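Local coordinates for acyl-CoA thioester hydrolase HI0827 (Haemophilus influenzae Rd KW20, PDB 3BJK), which hydrolyses acyl-coenzyme A thioesters with broad specificity, probably including long-chain fatty acyl-CoA, working as a hexamer of hotdog-fold subunits, at residues K93-V98 and D116-F121; N67-I72 and R111-D116; E52-R57 and R131-E136. The protein carries 1 engineered substitution. All coordinates share one frame; numbering follows the deposited sequence.

How the contacts relate
Followed from the N terminus, the chain first enters contact 3 with 52-57, where helix 35-54 ends. It continues along strand 58-68 into 67-72 of contact 2, then through 93-98 of contact 1. Strand 111-123 closes two loops in succession: 111-116 meets 67-72, and 116-121 meets 93-98. Contacts 1 and 2 therefore cross along the chain, share Asp116 and join three neighbouring strands of one antiparallel sheet. Residues 131-136 return to 52-57 last, so contact 3 encloses both others. It ties the helix end to the segment leading to helix 139-148, and lies across the chain's centre from contact 2, about 31 Å away between centres.

Contact 1: residues K93-V98 and D116-F121; sequences KIKVEV and DAVFTF
Ile94 and Phe119 form an antiparallel hydrogen-bonded pair, Ile94 N donating to Phe119 O at 2.8 Å while Phe119 N bonds back to Ile94 O. Val96 and Ala117 repeat the exchange: Val96 N reaches Ala117 O at 2.8 Å, but the return bond from Ala117 N to Val96 O is more bent, 143° at the hydrogen. The alternate, non-hydrogen-bonded pairs Lys93-Thr120, Lys95-Val118 and Glu97-Asp116 bring their CA atoms closer together than the bonded pairs do, and Asp116 CA makes a CA-H...O contact of 3.2 Å with Val96 O. On the face carrying Ile94 and Val96, Ile94 CD1 lies 4.0 Å from Phe121 CE2, the two side chains meeting at about a right angle. Val96 CG2 approaches Phe119 CD1 at 4.1 Å.

These strands are a beta hairpin within the antiparallel sheet of the hotdog fold, and this apolar face is turned to the long helix 35-54: Met42 touches both Val96 and Phe119, and Ala50 touches Phe121.

On the other face Val118 divides its methyls between two lysines, CG1 against Lys93 CE at 3.8 Å and CG2 against Lys95 CG at 4.0 Å. Lys95 sets out with CG opposite its backbone N (chi1 -170°) and stays extended until a sharp bend at chi4 (-19°) brings NZ to 3.4 Å from Asp116 CB. Its salt bridge to Asp116 OD2 is long, and a water bridges the two, accepting from Lys95 NZ and donating to Asp116 OD2 and to Glu97 OE2. Further partners hold the two acids: Asn67 ND2 binds Asp116 OD1, while Glu97 pairs with Arg10 through OE2 and takes a hydrogen bond from Trp99 NE1 on OE1.

Contact 2: residues N67-I72 and R111-D116; sequences NFIKPI and RYCVTD
Asn67 turns its CG to the side of its own backbone N (chi1 -64°), and Asp116 places CG between its backbone N and carbonyl carbon (chi1 66°), so the amide and carboxylate converge beside the paired backbones. Asn67 ND2 donates to Asp116 OD1 at 2.8 Å in a nearly straight bond that lies in the amide plane and uses the syn lone pair; the two flat groups stand almost perpendicular (86°). Reciprocal backbone bonds also make Asn67 and Asp116 an antiparallel hydrogen-bonded pair. In the next, non-hydrogen-bonded pair, Phe68 and Thr115 run side by side in the same direction, with Thr115 CG2 at 3.8 Å from Phe68 CD1.

Beyond Phe68 the strand gives way to a turn folded onto one carbonyl: Val114 O accepts from Ile69 N at 2.7 Å, tilted from the carbonyl plane, and from Lys70 N at 3.0 Å, on an in-plane lone pair. Lys70 then lays CD against Tyr112 CD1 at 3.4 Å and bends its end so that NZ donates to Cys113 O at 2.7 Å. Ile72 CG1 packs on Val114 CG2 at 3.7 Å, the side chains meeting at about a right angle. Two waters add bridges, one between Lys70 O and Thr115 OG1, at the edge of the Phe68 ring, the other between Pro71 O and Tyr112 OH.

Val114 and Thr115 both face Val98 on strand 91-101, a classic beta bulge. Ile38 of helix 35-54 touches Ile72 and Thr115, Met39 touches Phe68, and at the outer edge of strand 58-68 Asn67 pairs antiparallel with a strand of the second subunit, carrying the sheet across the interface.

Contact 3: residues E52-R57 and R131-E136; sequences EIAHGR and RTIPRE. With EDO (1,2-ethanediol), chain S.
The guanidinium of Arg131 meets Ala54 O and Arg57 O at its edge, clasping the turn by which, in this hotdog fold, helix 35-54 leads into strand 58-68. NH1 reaches Ala54 O at 2.9 Å and NH2 reaches the same oxygen at 3.2 Å, an end-on grip from one face of the carbonyl; NH2 also donates to Arg57 O at 3.0 Å. These bonds and that of NE to Val124 O fix the guanidinium against rotation. The His55 ring receives Pro134 CG obliquely and has Glu52 O in its plane at the edge, 3.0 Å from ND1, a side-chain bond back to the last turn of the helix, just where His55 leaves helical angles with positive phi (61°). Gly56 follows at phi 156°, where a CB would press on the preceding carbonyl O and on Arg131 NH2; its C lies 3.1 Å from that nitrogen. Pro134 CD lies 3.3 Å from Ala54 O.

Away from this clasp, Glu52 forms salt bridges with Lys101 and Arg19 of the third subunit. Its carboxylate also holds a 1,2-ethanediol, probably from the crystallisation liquor: O2 donates to Glu52 OE1 and O1 to Glu52 OE2, each at 2.9 Å.

Contact 1: residues K93-V98 and D116-F121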
loop_
_atom_site.group_PDB
_atom_site.type_symbol
_atom_site.label_atom_id
_atom_site.label_comp_id
_atom_site.label_asym_id
_atom_site.label_seq_id
_atom_site.Cartn_x
_atom_site.Cartn_y
_atom_site.Cartn_z
ATOM N N LYS C 93 -21.902 7.586 19.648
ATOM C CA LYS C 93 -21.595 6.160 19.893
ATOM C C LYS C 93 -22.292 5.383 18.760
ATOM O O LYS C 93 -23.481 5.598 18.511
ATOM C CB LYS C 93 -22.119 5.813 21.290
ATOM C CG LYS C 93 -21.929 4.383 21.806
ATOM C CD LYS C 93 -22.453 4.265 23.239
ATOM C CE LYS C 93 -22.179 2.881 23.796
ATOM N NZ LYS C 93 -22.856 2.600 25.083
ATOM N N ILE C 94 -21.556 4.521 18.053
ATOM C CA ILE C 94 -22.074 3.876 16.873
ATOM C C ILE C 94 -21.731 2.389 16.989
ATOM O O ILE C 94 -20.580 2.049 17.223
ATOM C CB ILE C 94 -21.515 4.464 15.543
ATOM C CG1 ILE C 94 -22.042 5.874 15.334
ATOM C CG2 ILE C 94 -21.909 3.542 14.358
ATOM C CD1 ILE C 94 -21.406 6.643 14.346
ATOM N N LYS C 95 -22.732 1.524 16.868
ATOM C CA LYS C 95 -22.466 0.079 16.663
ATOM C C LYS C 95 -22.279 -0.226 15.164
ATOM O O LYS C 95 -23.135 0.130 14.323
ATOM C CB LYS C 95 -23.576 -0.758 17.253
ATOM C CG LYS C 95 -23.252 -2.299 17.307
ATOM C CD LYS C 95 -24.470 -3.043 17.721
ATOM C CE LYS C 95 -24.187 -4.539 17.959
ATOM N NZ LYS C 95 -22.961 -4.960 17.327
ATOM N N VAL C 96 -21.161 -0.869 14.825
ATOM C CA VAL C 96 -20.848 -1.282 13.449
ATOM C C VAL C 96 -20.897 -2.804 13.351
ATOM O O VAL C 96 -20.369 -3.491 14.238
ATOM C CB VAL C 96 -19.441 -0.758 13.052
ATOM C CG1 VAL C 96 -19.023 -1.218 11.647
ATOM C CG2 VAL C 96 -19.403 0.755 13.160
ATOM N N GLU C 97 -21.638 -3.329 12.368
ATOM C CA GLU C 97 -21.579 -4.733 11.991
ATOM C C GLU C 97 -20.999 -4.855 10.585
ATOM O O GLU C 97 -21.358 -4.071 9.655
ATOM C CB GLU C 97 -22.930 -5.353 11.941
ATOM C CG GLU C 97 -23.736 -5.289 13.235
ATOM C CD GLU C 97 -25.024 -6.110 13.156
ATOM O OE1 GLU C 97 -25.601 -6.282 12.043
ATOM O OE2 GLU C 97 -25.481 -6.584 14.225
ATOM N N VAL C 98 -20.065 -5.797 10.465
ATOM C CA VAL C 98 -19.476 -6.230 9.183
ATOM C C VAL C 98 -20.090 -7.493 8.689
ATOM O O VAL C 98 -20.171 -8.487 9.408
ATOM C CB VAL C 98 -17.956 -6.392 9.244
ATOM C CG1 VAL C 98 -17.421 -6.638 7.854
ATOM C CG2 VAL C 98 -17.302 -5.154 9.837
ATOM N N ASP C 116 -18.274 -7.337 14.661
ATOM C CA ASP C 116 -18.981 -6.184 15.203
ATOM C C ASP C 116 -18.073 -5.362 16.105
ATOM O O ASP C 116 -16.983 -5.782 16.452
ATOM C CB ASP C 116 -20.287 -6.549 15.880
ATOM C CG ASP C 116 -20.129 -7.391 17.158
ATOM O OD1 ASP C 116 -19.204 -7.220 17.996
ATOM O OD2 ASP C 116 -21.002 -8.237 17.327
ATOM N N ALA C 117 -18.530 -4.161 16.424
ATOM C CA ALA C 117 -17.804 -3.288 17.330
ATOM C C ALA C 117 -18.726 -2.139 17.778
ATOM O O ALA C 117 -19.696 -1.774 17.088
ATOM C CB ALA C 117 -16.582 -2.763 16.647
ATOM N N VAL C 118 -18.396 -1.530 18.904
ATOM C CA VAL C 118 -19.057 -0.273 19.294
ATOM C C VAL C 118 -17.987 0.813 19.450
ATOM O O VAL C 118 -17.113 0.673 20.308
ATOM C CB VAL C 118 -19.824 -0.465 20.610
ATOM C CG1 VAL C 118 -20.440 0.883 21.060
ATOM C CG2 VAL C 118 -20.899 -1.547 20.417
ATOM N N PHE C 119 -18.071 1.835 18.587
ATOM C CA PHE C 119 -17.133 2.950 18.474
ATOM C C PHE C 119 -17.734 4.138 19.144
ATOM O O PHE C 119 -18.943 4.322 19.105
ATOM C CB PHE C 119 -16.909 3.358 17.010
ATOM C CG PHE C 119 -15.923 2.480 16.265
ATOM C CD1 PHE C 119 -16.291 1.222 15.801
ATOM C CD2 PHE C 119 -14.655 2.943 15.976
ATOM C CE1 PHE C 119 -15.362 0.430 15.157
ATOM C CE2 PHE C 119 -13.772 2.190 15.339
ATOM C CZ PHE C 119 -14.112 0.921 14.917
ATOM N N THR C 120 -16.875 4.956 19.714
ATOM C CA THR C 120 -17.215 6.305 20.179
ATOM C C THR C 120 -16.318 7.356 19.481
ATOM O O THR C 120 -15.075 7.299 19.519
ATOM C CB THR C 120 -17.061 6.452 21.729
ATOM O OG1 THR C 120 -17.640 5.322 22.394
ATOM C CG2 THR C 120 -17.624 7.783 22.210
ATOM N N PHE C 121 -16.979 8.356 18.917
ATOM C CA PHE C 121 -16.337 9.458 18.238
ATOM C C PHE C 121 -16.638 10.739 18.962
ATOM O O PHE C 121 -17.624 10.833 19.661
ATOM C CB PHE C 121 -16.920 9.594 16.827
ATOM C CG PHE C 121 -16.775 8.352 16.009
ATOM C CD1 PHE C 121 -15.618 8.135 15.266
ATOM C CD2 PHE C 121 -17.745 7.384 16.036
ATOM C CE1 PHE C 121 -15.444 7.018 14.536
ATOM C CE2 PHE C 121 -17.568 6.208 15.295
ATOM C CZ PHE C 121 -16.413 6.046 14.530
HETATM O O HOH W 1 -23.549 -7.996 16.489
#

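Contact 2: residues N67-I72 and R111-D116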
loop_
_atom_site.group_PDB
_atom_site.type_symbol
_atom_site.label_atom_id
_atom_site.label_comp_id
_atom_site.label_asym_id
_atom_site.label_seq_id
_atom_site.Cartn_x
_atom_site.Cartn_y
_atom_site.Cartn_z
ATOM N N ASN C 67 -15.780 -7.809 18.300
ATOM C CA ASN C 67 -15.881 -9.264 18.233
ATOM C C ASN C 67 -15.609 -9.706 16.820
ATOM O O ASN C 67 -16.258 -9.223 15.896
ATOM C CB ASN C 67 -17.264 -9.735 18.694
ATOM C CG ASN C 67 -17.524 -9.412 20.129
ATOM O OD1 ASN C 67 -17.014 -10.093 21.002
ATOM N ND2 ASN C 67 -18.258 -8.318 20.393
ATOM N N PHE C 68 -14.614 -10.590 16.646
ATOM C CA PHE C 68 -14.293 -11.181 15.365
ATOM C C PHE C 68 -14.988 -12.497 15.350
ATOM O O PHE C 68 -14.612 -13.416 16.068
ATOM C CB PHE C 68 -12.773 -11.321 15.155
ATOM C CG PHE C 68 -12.050 -10.001 15.216
ATOM C CD1 PHE C 68 -11.925 -9.216 14.077
ATOM C CD2 PHE C 68 -11.478 -9.566 16.409
ATOM C CE1 PHE C 68 -11.298 -7.952 14.133
ATOM C CE2 PHE C 68 -10.811 -8.315 16.463
ATOM C CZ PHE C 68 -10.764 -7.530 15.334
ATOM N N ILE C 69 -16.065 -12.588 14.580
ATOM C CA ILE C 69 -16.964 -13.767 14.674
ATOM C C ILE C 69 -16.620 -14.876 13.686
ATOM O O ILE C 69 -16.561 -16.043 14.057
ATOM C CB ILE C 69 -18.461 -13.339 14.509
ATOM C CG1 ILE C 69 -18.807 -12.251 15.537
ATOM C CG2 ILE C 69 -19.355 -14.536 14.647
ATOM C CD1 ILE C 69 -19.917 -11.279 15.123
ATOM N N LYS C 70 -16.401 -14.473 12.433
ATOM C CA LYS C 70 -16.105 -15.350 11.328
ATOM C C LYS C 70 -15.024 -14.704 10.492
ATOM O O LYS C 70 -14.937 -13.473 10.422
ATOM C CB LYS C 70 -17.383 -15.638 10.493
ATOM C CG LYS C 70 -18.527 -16.379 11.258
ATOM C CD LYS C 70 -19.953 -16.003 10.640
ATOM C CE LYS C 70 -21.295 -16.297 11.510
ATOM N NZ LYS C 70 -22.158 -15.011 11.877
ATOM N N PRO C 71 -14.192 -15.523 9.841
ATOM C CA PRO C 71 -13.198 -14.954 8.946
ATOM C C PRO C 71 -13.776 -14.381 7.638
ATOM O O PRO C 71 -14.836 -14.816 7.178
ATOM C CB PRO C 71 -12.269 -16.129 8.658
ATOM C CG PRO C 71 -13.055 -17.329 8.878
ATOM C CD PRO C 71 -14.117 -16.995 9.901
ATOM N N ILE C 72 -13.071 -13.432 7.049
ATOM C CA ILE C 72 -13.393 -12.956 5.697
ATOM C C ILE C 72 -12.451 -13.552 4.680
ATOM O O ILE C 72 -11.276 -13.711 4.937
ATOM C CB ILE C 72 -13.329 -11.374 5.613
ATOM C CG1 ILE C 72 -14.326 -10.739 6.549
ATOM C CG2 ILE C 72 -13.564 -10.897 4.171
ATOM C CD1 ILE C 72 -14.256 -9.281 6.610
ATOM N N ARG C 111 -25.046 -14.669 2.830
ATOM C CA ARG C 111 -24.623 -13.485 3.583
ATOM C C ARG C 111 -24.631 -13.764 5.082
ATOM O O ARG C 111 -25.529 -14.452 5.582
ATOM C CB ARG C 111 -25.510 -12.250 3.335
ATOM C CG ARG C 111 -25.947 -12.040 1.897
ATOM C CD ARG C 111 -26.882 -10.824 1.723
ATOM N NE ARG C 111 -27.772 -11.036 0.569
ATOM C CZ ARG C 111 -27.900 -10.235 -0.498
ATOM N NH1 ARG C 111 -27.215 -9.090 -0.620
ATOM N NH2 ARG C 111 -28.731 -10.584 -1.463
ATOM N N TYR C 112 -23.635 -13.236 5.790
ATOM C CA TYR C 112 -23.600 -13.337 7.241
ATOM C C TYR C 112 -22.668 -12.336 7.907
ATOM O O TYR C 112 -21.808 -11.743 7.252
ATOM C CB TYR C 112 -23.233 -14.757 7.668
ATOM C CG TYR C 112 -21.985 -15.244 7.019
ATOM C CD1 TYR C 112 -20.733 -14.949 7.537
ATOM C CD2 TYR C 112 -22.055 -15.982 5.863
ATOM C CE1 TYR C 112 -19.589 -15.415 6.920
ATOM C CE2 TYR C 112 -20.935 -16.433 5.226
ATOM C CZ TYR C 112 -19.699 -16.172 5.751
ATOM O OH TYR C 112 -18.590 -16.671 5.065
ATOM N N CYS C 113 -22.912 -12.144 9.208
ATOM C CA CYS C 113 -22.205 -11.149 10.018
ATOM C C CYS C 113 -20.877 -11.772 10.440
ATOM O O CYS C 113 -20.855 -12.872 10.970
ATOM C CB CYS C 113 -23.028 -10.777 11.262
ATOM S SG CYS C 113 -22.221 -9.490 12.114
ATOM N N VAL C 114 -19.788 -11.116 10.105
ATOM C CA VAL C 114 -18.451 -11.600 10.428
ATOM C C VAL C 114 -17.804 -10.895 11.614
ATOM O O VAL C 114 -16.984 -11.496 12.277
ATOM C CB VAL C 114 -17.489 -11.544 9.171
ATOM C CG1 VAL C 114 -17.978 -12.504 8.152
ATOM C CG2 VAL C 114 -17.371 -10.151 8.578
ATOM N N THR C 115 -18.175 -9.638 11.868
ATOM C CA THR C 115 -17.490 -8.780 12.860
ATOM C C THR C 115 -18.454 -7.703 13.379
ATOM O O THR C 115 -19.413 -7.252 12.656
ATOM C CB THR C 115 -16.217 -8.023 12.245
ATOM O OG1 THR C 115 -15.522 -8.847 11.304
ATOM C CG2 THR C 115 -15.248 -7.614 13.325
ATOM N N ASP C 116 -18.274 -7.337 14.661
ATOM C CA ASP C 116 -18.981 -6.184 15.203
ATOM C C ASP C 116 -18.073 -5.362 16.105
ATOM O O ASP C 116 -16.983 -5.782 16.452
ATOM C CB ASP C 116 -20.287 -6.549 15.880
ATOM C CG ASP C 116 -20.129 -7.391 17.158
ATOM O OD1 ASP C 116 -19.204 -7.220 17.996
ATOM O OD2 ASP C 116 -21.002 -8.237 17.327
HETATM O O HOH W 2 -13.868 -11.323 11.915
HETATM O O HOH W 3 -16.595 -16.933 7.106
#

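Contact 3: residues E52-R57 and R131-E136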
loop_
_atom_site.group_PDB
_atom_site.type_symbol
_atom_site.label_atom_id
_atom_site.label_comp_id
_atom_site.label_asym_id
_atom_site.label_seq_id
_atom_site.Cartn_x
_atom_site.Cartn_y
_atom_site.Cartn_z
ATOM N N GLU C 52 -21.384 12.699 9.510
ATOM C CA GLU C 52 -22.680 13.081 8.982
ATOM C C GLU C 52 -23.536 13.755 10.109
ATOM O O GLU C 52 -24.067 14.843 9.950
ATOM C CB GLU C 52 -23.388 11.881 8.348
ATOM C CG GLU C 52 -22.925 11.561 6.918
ATOM C CD GLU C 52 -23.409 10.194 6.417
ATOM O OE1 GLU C 52 -23.735 9.289 7.241
ATOM O OE2 GLU C 52 -23.440 10.029 5.185
ATOM N N ILE C 53 -23.583 13.099 11.250
ATOM C CA ILE C 53 -24.341 13.519 12.420
ATOM C C ILE C 53 -23.737 14.784 13.041
ATOM O O ILE C 53 -24.463 15.695 13.416
ATOM C CB ILE C 53 -24.396 12.340 13.463
ATOM C CG1 ILE C 53 -25.246 11.198 12.889
ATOM C CG2 ILE C 53 -24.902 12.793 14.889
ATOM C CD1 ILE C 53 -25.232 10.003 13.745
ATOM N N ALA C 54 -22.415 14.811 13.136
ATOM C CA ALA C 54 -21.681 15.913 13.761
ATOM C C ALA C 54 -21.593 17.147 12.884
ATOM O O ALA C 54 -21.235 18.223 13.383
ATOM C CB ALA C 54 -20.249 15.439 14.136
ATOM N N HIS C 55 -21.909 16.997 11.592
ATOM C CA HIS C 55 -21.823 18.078 10.601
ATOM C C HIS C 55 -20.379 18.573 10.483
ATOM O O HIS C 55 -20.125 19.759 10.400
ATOM C CB HIS C 55 -22.800 19.219 10.926
ATOM C CG HIS C 55 -24.184 18.999 10.387
ATOM N ND1 HIS C 55 -24.667 17.745 10.059
ATOM C CD2 HIS C 55 -25.194 19.867 10.138
ATOM C CE1 HIS C 55 -25.902 17.858 9.598
ATOM N NE2 HIS C 55 -26.249 19.132 9.645
ATOM N N GLY C 56 -19.422 17.640 10.514
ATOM C CA GLY C 56 -18.030 17.997 10.402
ATOM C C GLY C 56 -17.073 16.996 10.995
ATOM O O GLY C 56 -17.441 15.838 11.224
ATOM N N ARG C 57 -15.846 17.461 11.242
ATOM C CA ARG C 57 -14.723 16.603 11.663
ATOM C C ARG C 57 -15.042 15.895 12.985
ATOM O O ARG C 57 -15.741 16.448 13.840
ATOM C CB ARG C 57 -13.434 17.424 11.846
ATOM C CG ARG C 57 -12.615 17.685 10.572
ATOM C CD ARG C 57 -11.660 18.923 10.760
ATOM N NE ARG C 57 -10.880 19.204 9.542
ATOM C CZ ARG C 57 -9.627 18.784 9.285
ATOM N NH1 ARG C 57 -8.929 18.076 10.169
ATOM N NH2 ARG C 57 -9.042 19.098 8.123
ATOM N N ARG C 131 -15.850 20.015 20.093
ATOM C CA ARG C 131 -16.856 20.971 19.657
ATOM C C ARG C 131 -18.256 20.416 19.751
ATOM O O ARG C 131 -18.465 19.216 19.673
ATOM C CB ARG C 131 -16.569 21.485 18.238
ATOM C CG ARG C 131 -16.673 20.446 17.179
ATOM C CD ARG C 131 -16.763 21.027 15.731
ATOM N NE ARG C 131 -16.923 19.870 14.838
ATOM C CZ ARG C 131 -18.070 19.450 14.280
ATOM N NH1 ARG C 131 -19.217 20.086 14.438
ATOM N NH2 ARG C 131 -18.063 18.355 13.550
ATOM N N THR C 132 -19.212 21.325 19.893
ATOM C CA THR C 132 -20.599 20.972 20.153
ATOM C C THR C 132 -21.295 20.593 18.867
ATOM O O THR C 132 -21.268 21.338 17.915
ATOM C CB THR C 132 -21.337 22.142 20.778
ATOM O OG1 THR C 132 -20.728 22.449 22.046
ATOM C CG2 THR C 132 -22.819 21.813 20.982
ATOM N N ILE C 133 -21.917 19.422 18.847
ATOM C CA ILE C 133 -22.683 19.000 17.682
ATOM C C ILE C 133 -23.852 19.965 17.466
ATOM O O ILE C 133 -24.605 20.214 18.400
ATOM C CB ILE C 133 -23.198 17.576 17.875
ATOM C CG1 ILE C 133 -21.995 16.603 17.925
ATOM C CG2 ILE C 133 -24.130 17.186 16.743
ATOM C CD1 ILE C 133 -22.343 15.303 18.398
ATOM N N PRO C 134 -23.997 20.516 16.234
ATOM C CA PRO C 134 -25.100 21.438 15.983
ATOM C C PRO C 134 -26.432 20.721 16.062
ATOM O O PRO C 134 -26.618 19.693 15.423
ATOM C CB PRO C 134 -24.838 21.967 14.554
ATOM C CG PRO C 134 -23.996 20.989 13.917
ATOM C CD PRO C 134 -23.183 20.312 15.023
ATOM N N ARG C 135 -27.349 21.277 16.845
ATOM C CA ARG C 135 -28.637 20.648 17.121
ATOM C C ARG C 135 -29.744 21.223 16.244
ATOM O O ARG C 135 -30.716 20.544 15.951
ATOM C CB ARG C 135 -28.996 20.853 18.587
ATOM C CG ARG C 135 -28.019 20.240 19.542
ATOM C CD ARG C 135 -28.462 18.857 19.909
ATOM N NE ARG C 135 -27.351 17.995 20.256
ATOM C CZ ARG C 135 -27.494 16.751 20.696
ATOM N NH1 ARG C 135 -28.699 16.195 20.822
ATOM N NH2 ARG C 135 -26.413 16.043 20.980
ATOM N N GLU C 136 -29.582 22.480 15.844
ATOM C CA GLU C 136 -30.519 23.181 14.964
ATOM C C GLU C 136 -30.221 22.912 13.467
ATOM O O GLU C 136 -29.065 22.928 13.034
ATOM C CB GLU C 136 -30.497 24.697 15.301
ATOM C CG GLU C 136 -29.318 25.557 14.717
ATOM C CD GLU C 136 -27.869 24.956 14.923
ATOM O OE1 GLU C 136 -27.557 24.188 15.959
ATOM O OE2 GLU C 136 -27.020 25.261 14.007
HETATM C C1 EDO S . -25.418 6.705 4.915
HETATM O O1 EDO S . -25.622 8.131 5.055
HETATM C C2 EDO S . -24.707 6.121 6.141
HETATM O O2 EDO S . -23.373 6.592 6.332
#